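Local coordinates for nucleoside-diphosphate-sugar epimerase (Pseudomonas aeruginosa, PDB 2X4G), which probably acts as an NAD(P)-dependent epimerase or dehydrogenase of the Rossmann-fold sugar-nucleotide family, its substrate not established, at residues 161-164 with 165-169. Sequence-based numbering, arbitrary orientation.
Sequences ALDE and QAREQ
Arg167 folds back along helix 154-171 and places its guanidinium between the carboxylates of Asp163 and Glu164, one turn earlier. Its CB lies 3.8 Å from Asp163 O. CG comes closer, 3.4 Å from the same Asp163 O, which also accepts the backbone hydrogen bond of Arg167 N. CD runs on past Asp163 OD1. The chain bends at chi3 (-50°), which turns the head back over the preceding turn, with one face over Glu164 CA. CZ lies between the two carboxylates. NH1 makes the salt bridge to Asp163 OD1, approached at the guanidinium edge. NH2 makes the one to Glu164 OE1. Both ion pairs are modelled too short, so their exact geometry is doubtful. As modelled, the Glu164 carboxylate is steeply inclined to the guanidinium plane.

On another face of the helix, a water donates to Leu162 O (2.6 Å) and to Gln165 OE1 (2.8 Å). Gln165 OE1 is also hydrogen-bonded to Thr106 OG1 of helix 98-116. Ala166 packs on strands 121-124 and 176-185, so the helix packs on this part of one face of the Rossmann sheet. Asp163, Glu164 and Arg167 form an i to i+3 and i to i+4 salt-bridge network. Asp163 OD1 also pairs with Arg238. One arginine charge facing two carboxylates probably offsets their mutual repulsion.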
ATOM      1  N   ALA A 161      11.994  -0.303  18.706  1.00 49.33           N
ATOM      2  CA  ALA A 161      13.338   0.289  18.687  1.00 49.73           C
ATOM      3  C   ALA A 161      13.421   1.565  19.533  1.00 48.44           C
ATOM      4  O   ALA A 161      14.280   1.691  20.395  1.00 48.30           O
ATOM      5  CB  ALA A 161      13.765   0.578  17.262  1.00 50.17           C
ATOM      6  N   LEU A 162      12.517   2.505  19.277  1.00 47.59           N
ATOM      7  CA  LEU A 162      12.476   3.762  20.022  1.00 46.48           C
ATOM      8  C   LEU A 162      12.341   3.506  21.522  1.00 46.55           C
ATOM      9  O   LEU A 162      12.925   4.221  22.348  1.00 46.00           O
ATOM     10  CB  LEU A 162      11.326   4.627  19.515  1.00 45.14           C
ATOM     11  CG  LEU A 162      11.463   5.158  18.067  1.00 45.14           C
ATOM     12  CD1 LEU A 162      10.130   5.665  17.453  1.00 39.88           C
ATOM     13  CD2 LEU A 162      12.553   6.252  18.002  1.00 44.63           C
ATOM     14  N   ASP A 163      11.585   2.474  21.876  1.00 47.14           N
ATOM     15  CA  ASP A 163      11.484   2.070  23.275  1.00 47.88           C
ATOM     16  C   ASP A 163      12.829   1.561  23.817  1.00 49.62           C
ATOM     17  O   ASP A 163      13.289   2.016  24.862  1.00 49.78           O
ATOM     18  CB  ASP A 163      10.405   1.006  23.456  1.00 47.87           C
ATOM     19  CG  ASP A 163      10.003   0.835  24.908  1.00 48.06           C
ATOM     20  OD1 ASP A 163      10.518  -0.098  25.572  1.00 48.74           O
ATOM     21  OD2 ASP A 163       9.173   1.640  25.387  1.00 46.58           O
ATOM     22  N   GLU A 164      13.445   0.621  23.106  1.00 51.32           N
ATOM     23  CA  GLU A 164      14.784   0.140  23.446  1.00 53.46           C
ATOM     24  C   GLU A 164      15.814   1.239  23.556  1.00 53.27           C
ATOM     25  O   GLU A 164      16.658   1.204  24.444  1.00 53.80           O
ATOM     26  CB  GLU A 164      15.285  -0.865  22.410  1.00 55.34           C
ATOM     27  CG  GLU A 164      14.987  -2.323  22.769  1.00 59.19           C
ATOM     28  CD  GLU A 164      15.842  -2.862  23.915  1.00 63.56           C
ATOM     29  OE1 GLU A 164      15.438  -3.903  24.492  1.00 66.55           O
ATOM     30  OE2 GLU A 164      16.896  -2.260  24.242  1.00 65.99           O
ATOM     31  N   GLN A 165      15.757   2.187  22.629  1.00 53.14           N
ATOM     32  CA  GLN A 165      16.682   3.317  22.593  1.00 53.57           C
ATOM     33  C   GLN A 165      16.594   4.154  23.854  1.00 53.33           C
ATOM     34  O   GLN A 165      17.621   4.498  24.447  1.00 54.01           O
ATOM     35  CB  GLN A 165      16.382   4.205  21.393  1.00 53.05           C
ATOM     36  CG  GLN A 165      17.340   5.375  21.209  1.00 53.39           C
ATOM     37  CD  GLN A 165      16.936   6.285  20.060  1.00 53.13           C
ATOM     38  OE1 GLN A 165      15.743   6.570  19.879  1.00 51.54           O
ATOM     39  NE2 GLN A 165      17.926   6.753  19.279  1.00 52.22           N
ATOM     40  N   ALA A 166      15.371   4.483  24.258  1.00 52.88           N
ATOM     41  CA  ALA A 166      15.157   5.286  25.463  1.00 52.92           C
ATOM     42  C   ALA A 166      15.690   4.572  26.718  1.00 54.05           C
ATOM     43  O   ALA A 166      16.440   5.159  27.510  1.00 54.09           O
ATOM     44  CB  ALA A 166      13.674   5.654  25.616  1.00 51.82           C
ATOM     45  N   ARG A 167      15.333   3.303  26.885  1.00 55.05           N
ATOM     46  CA  ARG A 167      15.829   2.530  28.029  1.00 56.82           C
ATOM     47  C   ARG A 167      17.360   2.477  28.024  1.00 58.65           C
ATOM     48  O   ARG A 167      17.993   2.514  29.083  1.00 59.85           O
ATOM     49  CB  ARG A 167      15.258   1.106  28.021  1.00 57.45           C
ATOM     50  CG  ARG A 167      13.736   1.040  28.084  1.00 57.31           C
ATOM     51  CD  ARG A 167      13.219  -0.282  28.608  1.00 59.71           C
ATOM     52  NE  ARG A 167      13.814  -1.434  27.924  1.00 63.68           N
ATOM     53  CZ  ARG A 167      13.491  -1.857  26.697  1.00 65.92           C
ATOM     54  NH1 ARG A 167      12.569  -1.227  25.967  1.00 66.53           N
ATOM     55  NH2 ARG A 167      14.091  -2.924  26.184  1.00 67.28           N
ATOM     56  N   GLU A 168      17.931   2.388  26.823  1.00 59.58           N
ATOM     57  CA  GLU A 168      19.373   2.320  26.594  1.00 61.17           C
ATOM     58  C   GLU A 168      20.060   3.604  27.056  1.00 60.60           C
ATOM     59  O   GLU A 168      21.130   3.555  27.643  1.00 61.51           O
ATOM     60  CB  GLU A 168      19.595   2.027  25.103  1.00 62.21           C
ATOM     61  CG  GLU A 168      21.015   2.044  24.519  1.00 66.24           C
ATOM     62  CD  GLU A 168      20.981   2.150  22.960  1.00 70.41           C
ATOM     63  OE1 GLU A 168      21.038   3.290  22.423  1.00 71.53           O
ATOM     64  OE2 GLU A 168      20.843   1.101  22.274  1.00 73.02           O
ATOM     65  N   GLN A 169      19.427   4.749  26.832  1.00 59.15           N
ATOM     66  CA  GLN A 169      19.943   6.012  27.356  1.00 59.11           C
ATOM     67  C   GLN A 169      19.859   6.063  28.896  1.00 59.05           C
ATOM     68  O   GLN A 169      20.756   6.581  29.558  1.00 59.76           O
ATOM     69  CB  GLN A 169      19.170   7.199  26.770  1.00 58.12           C
ATOM     70  CG  GLN A 169      19.134   7.284  25.240  1.00 58.52           C
ATOM     71  CD  GLN A 169      20.471   7.667  24.618  1.00 59.59           C
ATOM     72  OE1 GLN A 169      21.144   8.588  25.074  1.00 59.87           O
ATOM     73  NE2 GLN A 169      20.847   6.964  23.560  1.00 59.70           N
TER
HETATM   74  O   HOH W   1      13.884   6.606  21.975  1.00 27.25           O